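Polyketide synthase PksR (Bacillus subtilis, PDB 4U3V) takes part in making the antibiotic polyketide bacillaene, this chain being its double-hotdog enoyl-isomerase domain, of the dehydratase-like family. Local coordinates at residues G44-N48 with N49-L53; K138-I142 with E143-H147. All blocks are in the same frame, centred on the assembly; numbering follows the deposited sequence.

Contact 1. Residues G44-N48 with N49-L53; sequences GHVFN and NERVL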
loop_
_atom_site.group_PDB
_atom_site.type_symbol
_atom_site.label_atom_id
_atom_site.label_comp_id
_atom_site.label_asym_id
_atom_site.label_seq_id
_atom_site.Cartn_x
_atom_site.Cartn_y
_atom_site.Cartn_z
ATOM N N GLY A 44 12.351 5.226 -8.395
ATOM C CA GLY A 44 11.937 3.817 -8.444
ATOM C C GLY A 44 10.553 3.419 -8.934
ATOM O O GLY A 44 10.210 2.222 -8.952
ATOM N N HIS A 45 9.743 4.387 -9.322
ATOM C CA HIS A 45 8.477 4.100 -9.978
ATOM C C HIS A 45 8.165 4.979 -11.152
ATOM O O HIS A 45 7.785 6.131 -10.994
ATOM C CB HIS A 45 7.345 4.155 -8.951
ATOM C CG HIS A 45 5.994 3.843 -9.520
ATOM N ND1 HIS A 45 5.047 4.792 -9.699
ATOM C CD2 HIS A 45 5.447 2.643 -10.001
ATOM C CE1 HIS A 45 3.936 4.227 -10.223
ATOM N NE2 HIS A 45 4.177 2.907 -10.395
ATOM N N VAL A 46 8.209 4.394 -12.348
ATOM C CA VAL A 46 8.008 5.129 -13.592
ATOM C C VAL A 46 6.800 4.563 -14.315
ATOM O O VAL A 46 6.611 3.350 -14.377
ATOM C CB VAL A 46 9.258 5.040 -14.490
ATOM C CG1 VAL A 46 8.933 5.462 -15.917
ATOM C CG2 VAL A 46 10.390 5.883 -13.910
ATOM N N PHE A 47 5.934 5.446 -14.787
ATOM C CA PHE A 47 4.700 5.027 -15.422
ATOM C C PHE A 47 4.278 5.977 -16.543
ATOM O O PHE A 47 4.241 7.202 -16.374
ATOM C CB PHE A 47 3.570 4.867 -14.402
ATOM C CG PHE A 47 2.302 4.312 -14.991
ATOM C CD1 PHE A 47 2.187 2.953 -15.265
ATOM C CD2 PHE A 47 1.239 5.147 -15.299
ATOM C CE1 PHE A 47 1.025 2.436 -15.811
ATOM C CE2 PHE A 47 0.071 4.638 -15.845
ATOM C CZ PHE A 47 -0.035 3.278 -16.107
ATOM N N ASN A 48 3.999 5.406 -17.704
ATOM C CA ASN A 48 3.746 6.210 -18.886
ATOM C C ASN A 48 4.806 7.313 -18.992
ATOM O O ASN A 48 4.462 8.494 -19.102
ATOM C CB ASN A 48 2.343 6.824 -18.790
ATOM C CG ASN A 48 1.762 7.169 -20.149
ATOM O OD1 ASN A 48 2.011 6.477 -21.146
ATOM N ND2 ASN A 48 0.992 8.252 -20.199
ATOM N N ASN A 49 6.082 6.925 -18.867
ATOM C CA ASN A 49 7.223 7.828 -19.042
ATOM C C ASN A 49 7.432 8.939 -18.011
ATOM O O ASN A 49 8.253 9.833 -18.223
ATOM C CB ASN A 49 7.223 8.420 -20.458
ATOM C CG ASN A 49 7.851 7.489 -21.478
ATOM O OD1 ASN A 49 8.726 6.684 -21.144
ATOM N ND2 ASN A 49 7.393 7.578 -22.726
ATOM N N GLU A 50 6.705 8.890 -16.899
ATOM C CA GLU A 50 6.852 9.919 -15.863
ATOM C C GLU A 50 7.222 9.265 -14.529
ATOM O O GLU A 50 6.849 8.115 -14.285
ATOM C CB GLU A 50 5.555 10.715 -15.703
ATOM C CG GLU A 50 4.834 11.040 -17.011
ATOM C CD GLU A 50 3.373 11.423 -16.807
ATOM O OE1 GLU A 50 2.606 10.611 -16.238
ATOM O OE2 GLU A 50 2.978 12.526 -17.251
ATOM N N ARG A 51 7.841 10.031 -13.632
ATOM C CA ARG A 51 7.968 9.586 -12.227
ATOM C C ARG A 51 6.696 9.893 -11.445
ATOM O O ARG A 51 6.341 11.055 -11.278
ATOM C CB ARG A 51 9.196 10.220 -11.621
ATOM C CG ARG A 51 10.437 9.824 -12.416
ATOM C CD ARG A 51 11.711 9.900 -11.621
ATOM N NE ARG A 51 12.876 9.842 -12.517
ATOM C CZ ARG A 51 14.125 10.146 -12.166
ATOM N NH1 ARG A 51 14.409 10.560 -10.931
ATOM N NH2 ARG A 51 15.109 10.037 -13.055
ATOM N N VAL A 52 5.916 8.858 -11.137
ATOM C CA VAL A 52 4.599 9.027 -10.533
ATOM C C VAL A 52 4.681 8.509 -9.100
ATOM O O VAL A 52 5.192 7.413 -8.876
ATOM C CB VAL A 52 3.561 8.177 -11.289
ATOM C CG1 VAL A 52 2.223 8.151 -10.554
ATOM C CG2 VAL A 52 3.417 8.652 -12.739
ATOM N N LEU A 53 4.307 9.325 -8.111
ATOM C CA LEU A 53 4.464 8.865 -6.722
ATOM C C LEU A 53 3.626 7.597 -6.526
ATOM O O LEU A 53 2.454 7.547 -6.935
ATOM C CB LEU A 53 3.993 9.973 -5.761
ATOM C CG LEU A 53 4.335 9.777 -4.282
ATOM C CD1 LEU A 53 5.845 9.825 -4.100
ATOM C CD2 LEU A 53 3.677 10.905 -3.497
#
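Asn49 and Asn48 form the two-residue loop of a beta hairpin, the type I' turn from Phe47 to Glu50. Both have positive phi angles, as this turn requires. Glu50 pairs with Phe47 through two backbone bonds: Phe47 N to Glu50 O at 2.9 Å and Glu50 N to Phe47 O at 3.0 Å. CG of Glu50 lies 3.3 Å from Asn48 O, beside the turn, and the chain beyond it is extended. Arg51 faces Val46 in a non-hydrogen-bonded pair, and its CG comes 4.2 Å from Val46 CG2. Its guanidinium end turns to Tyr37, with a hydrogen bond from NH1 to the carbonyl and a cation-pi contact. Val52 N gives His45 O a weak bond of 3.3 Å. Val52 O receives a stronger one from His45 ND1, at 2.8 Å and nearly straight (171°). Val52 O lies at the imidazole edge, 4° out of its plane. With CG anti to its backbone N (chi1 -179°), His45 reaches across the strands to make this bond. Val52 CG2 also touches Phe47 CB at 4.1 Å. In the N-terminal hotdog region, strands 88-89 and 166-167 flank the hairpin, and helix 40-43 packs against Arg51 and Leu53.

Contact 2. Residues K138-I142 with E143-H147; sequences KKVNI and ENVKH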
loop_
_atom_site.group_PDB
_atom_site.type_symbol
_atom_site.label_atom_id
_atom_site.label_comp_id
_atom_site.label_asym_id
_atom_site.label_seq_id
_atom_site.Cartn_x
_atom_site.Cartn_y
_atom_site.Cartn_z
ATOM N N LYS A 138 -5.337 -12.969 13.648
ATOM C CA LYS A 138 -5.890 -14.219 13.160
ATOM C C LYS A 138 -4.728 -15.186 13.078
ATOM O O LYS A 138 -3.574 -14.763 13.023
ATOM C CB LYS A 138 -6.549 -14.018 11.789
ATOM C CG LYS A 138 -7.765 -13.089 11.794
ATOM C CD LYS A 138 -8.368 -12.976 10.407
ATOM C CE LYS A 138 -8.406 -11.537 9.921
ATOM N NZ LYS A 138 -8.517 -11.471 8.431
ATOM N N LYS A 139 -4.995 -16.474 13.252
ATOM C CA LYS A 139 -3.915 -17.437 13.153
ATOM C C LYS A 139 -3.885 -17.942 11.726
ATOM O O LYS A 139 -4.934 -18.044 11.086
ATOM C CB LYS A 139 -4.077 -18.576 14.173
ATOM C CG LYS A 139 -3.721 -18.168 15.599
ATOM C CD LYS A 139 -3.224 -19.345 16.435
ATOM C CE LYS A 139 -4.348 -19.987 17.241
ATOM N NZ LYS A 139 -5.232 -18.986 17.908
ATOM N N VAL A 140 -2.679 -18.056 11.177
ATOM C CA VAL A 140 -2.480 -18.565 9.825
ATOM C C VAL A 140 -1.281 -19.509 9.812
ATOM O O VAL A 140 -0.152 -19.105 10.120
ATOM C CB VAL A 140 -2.261 -17.410 8.811
ATOM C CG1 VAL A 140 -1.960 -17.956 7.422
ATOM C CG2 VAL A 140 -3.473 -16.479 8.773
ATOM N N ASN A 141 -1.529 -20.782 9.499
ATOM C CA ASN A 141 -0.442 -21.718 9.257
ATOM C C ASN A 141 0.109 -21.550 7.845
ATOM O O ASN A 141 -0.503 -22.002 6.886
ATOM C CB ASN A 141 -0.902 -23.175 9.477
ATOM C CG ASN A 141 0.263 -24.130 9.669
ATOM O OD1 ASN A 141 1.321 -23.980 9.052
ATOM N ND2 ASN A 141 0.084 -25.108 10.552
ATOM N N ILE A 142 1.277 -20.920 7.742
ATOM C CA ILE A 142 1.865 -20.547 6.460
ATOM C C ILE A 142 2.278 -21.798 5.704
ATOM O O ILE A 142 2.125 -21.888 4.472
ATOM C CB ILE A 142 3.103 -19.646 6.682
ATOM C CG1 ILE A 142 2.665 -18.231 7.043
ATOM C CG2 ILE A 142 4.032 -19.659 5.480
ATOM C CD1 ILE A 142 1.776 -17.580 5.998
ATOM N N GLU A 143 2.823 -22.765 6.443
ATOM C CA GLU A 143 3.217 -24.030 5.835
ATOM C C GLU A 143 2.001 -24.755 5.259
ATOM O O GLU A 143 2.060 -25.317 4.174
ATOM C CB GLU A 143 3.939 -24.907 6.866
ATOM C CG GLU A 143 5.388 -24.507 7.100
ATOM C CD GLU A 143 6.179 -24.401 5.802
ATOM O OE1 GLU A 143 6.056 -25.300 4.931
ATOM O OE2 GLU A 143 6.923 -23.408 5.647
ATOM N N ASN A 144 0.896 -24.706 5.988
ATOM C CA ASN A 144 -0.363 -25.270 5.549
ATOM C C ASN A 144 -0.846 -24.628 4.254
ATOM O O ASN A 144 -1.071 -25.301 3.251
ATOM C CB ASN A 144 -1.405 -25.018 6.621
ATOM C CG ASN A 144 -2.272 -26.209 6.856
ATOM O OD1 ASN A 144 -3.238 -26.440 6.129
ATOM N ND2 ASN A 144 -1.906 -27.012 7.846
ATOM N N VAL A 145 -0.975 -23.306 4.281
ATOM C CA VAL A 145 -1.365 -22.564 3.088
ATOM C C VAL A 145 -0.446 -22.868 1.894
ATOM O O VAL A 145 -0.912 -23.126 0.791
ATOM C CB VAL A 145 -1.457 -21.043 3.386
ATOM C CG1 VAL A 145 -1.807 -20.280 2.117
ATOM C CG2 VAL A 145 -2.503 -20.780 4.457
ATOM N N LYS A 146 0.861 -22.802 2.115
ATOM C CA LYS A 146 1.891 -23.057 1.122
ATOM C C LYS A 146 1.746 -24.404 0.411
ATOM O O LYS A 146 1.931 -24.518 -0.804
ATOM C CB LYS A 146 3.221 -23.029 1.863
ATOM C CG LYS A 146 4.458 -22.762 1.046
ATOM C CD LYS A 146 5.492 -22.145 1.969
ATOM C CE LYS A 146 6.791 -22.927 1.964
ATOM N NZ LYS A 146 7.752 -22.341 2.943
ATOM N N HIS A 147 1.498 -25.446 1.199
ATOM C CA HIS A 147 1.371 -26.812 0.681
ATOM C C HIS A 147 0.414 -26.932 -0.484
ATOM O O HIS A 147 0.695 -27.648 -1.447
ATOM C CB HIS A 147 0.988 -27.742 1.841
ATOM C CG HIS A 147 0.655 -29.152 1.425
ATOM N ND1 HIS A 147 1.591 -30.022 0.993
ATOM C CD2 HIS A 147 -0.554 -29.848 1.448
ATOM C CE1 HIS A 147 1.004 -31.205 0.712
ATOM N NE2 HIS A 147 -0.305 -31.102 1.007
#
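Asn141 lays its CB against CB of Asn144, 3.4 Å away, and the two side chains cross at about a right angle. Their amide planes are turned 56° apart. Asn141 is the N-cap of helix 142-147. Its OD1 accepts a hydrogen bond from Asn144 N at 3.2 Å, closing the first turn. The N-H comes from above the side-chain carbonyl plane, 63° out of it, and so does not use a lone pair. Placing CG anti to the backbone N (chi1 -162°) swings the amide over the helix start. The backbone takes over at once. Asn141 O receives Val145 N at 3.0 Å, and Ile142 O receives Lys146 N at 2.8 Å. Val145 CG2 meets Val140 CG1 at 4.1 Å. Val145 also packs on Leu250, while Ile142 is buried against Trp248 and Ile268. The helix thus rests on strands 247-257 and 260-268, and the backbone of Val140 ties the preceding loop to Ser272. Lys146 lies one turn beyond Ile142, and its side chain touches Trp248. Glu143 bends at its second torsion to bring its carboxylate back toward this lysine. The salt bridge runs from Lys146 NZ to the syn side of Glu143 OE2, at 3.0 Å.

The two contacts lie on opposite sides of the chain's centre, with centres about 35 Å apart, and share no element. Both are local: contact 1 is a hairpin, contact 2 a helix start. Contact 1 is partly buried within the N-terminal hotdog region. Contact 2 is a surface contact, formed where the chain enters a short helix after strand 121-132. In contact 1, backbone pairing between strands is joined by a buried histidine that bonds to a carbonyl. In contact 2, a side-chain amide caps one backbone N-H and a salt bridge spans one turn. Apolar side chains contribute to each, but contact 2 buries Ile142 alone, against strands 247-257 and 260-268.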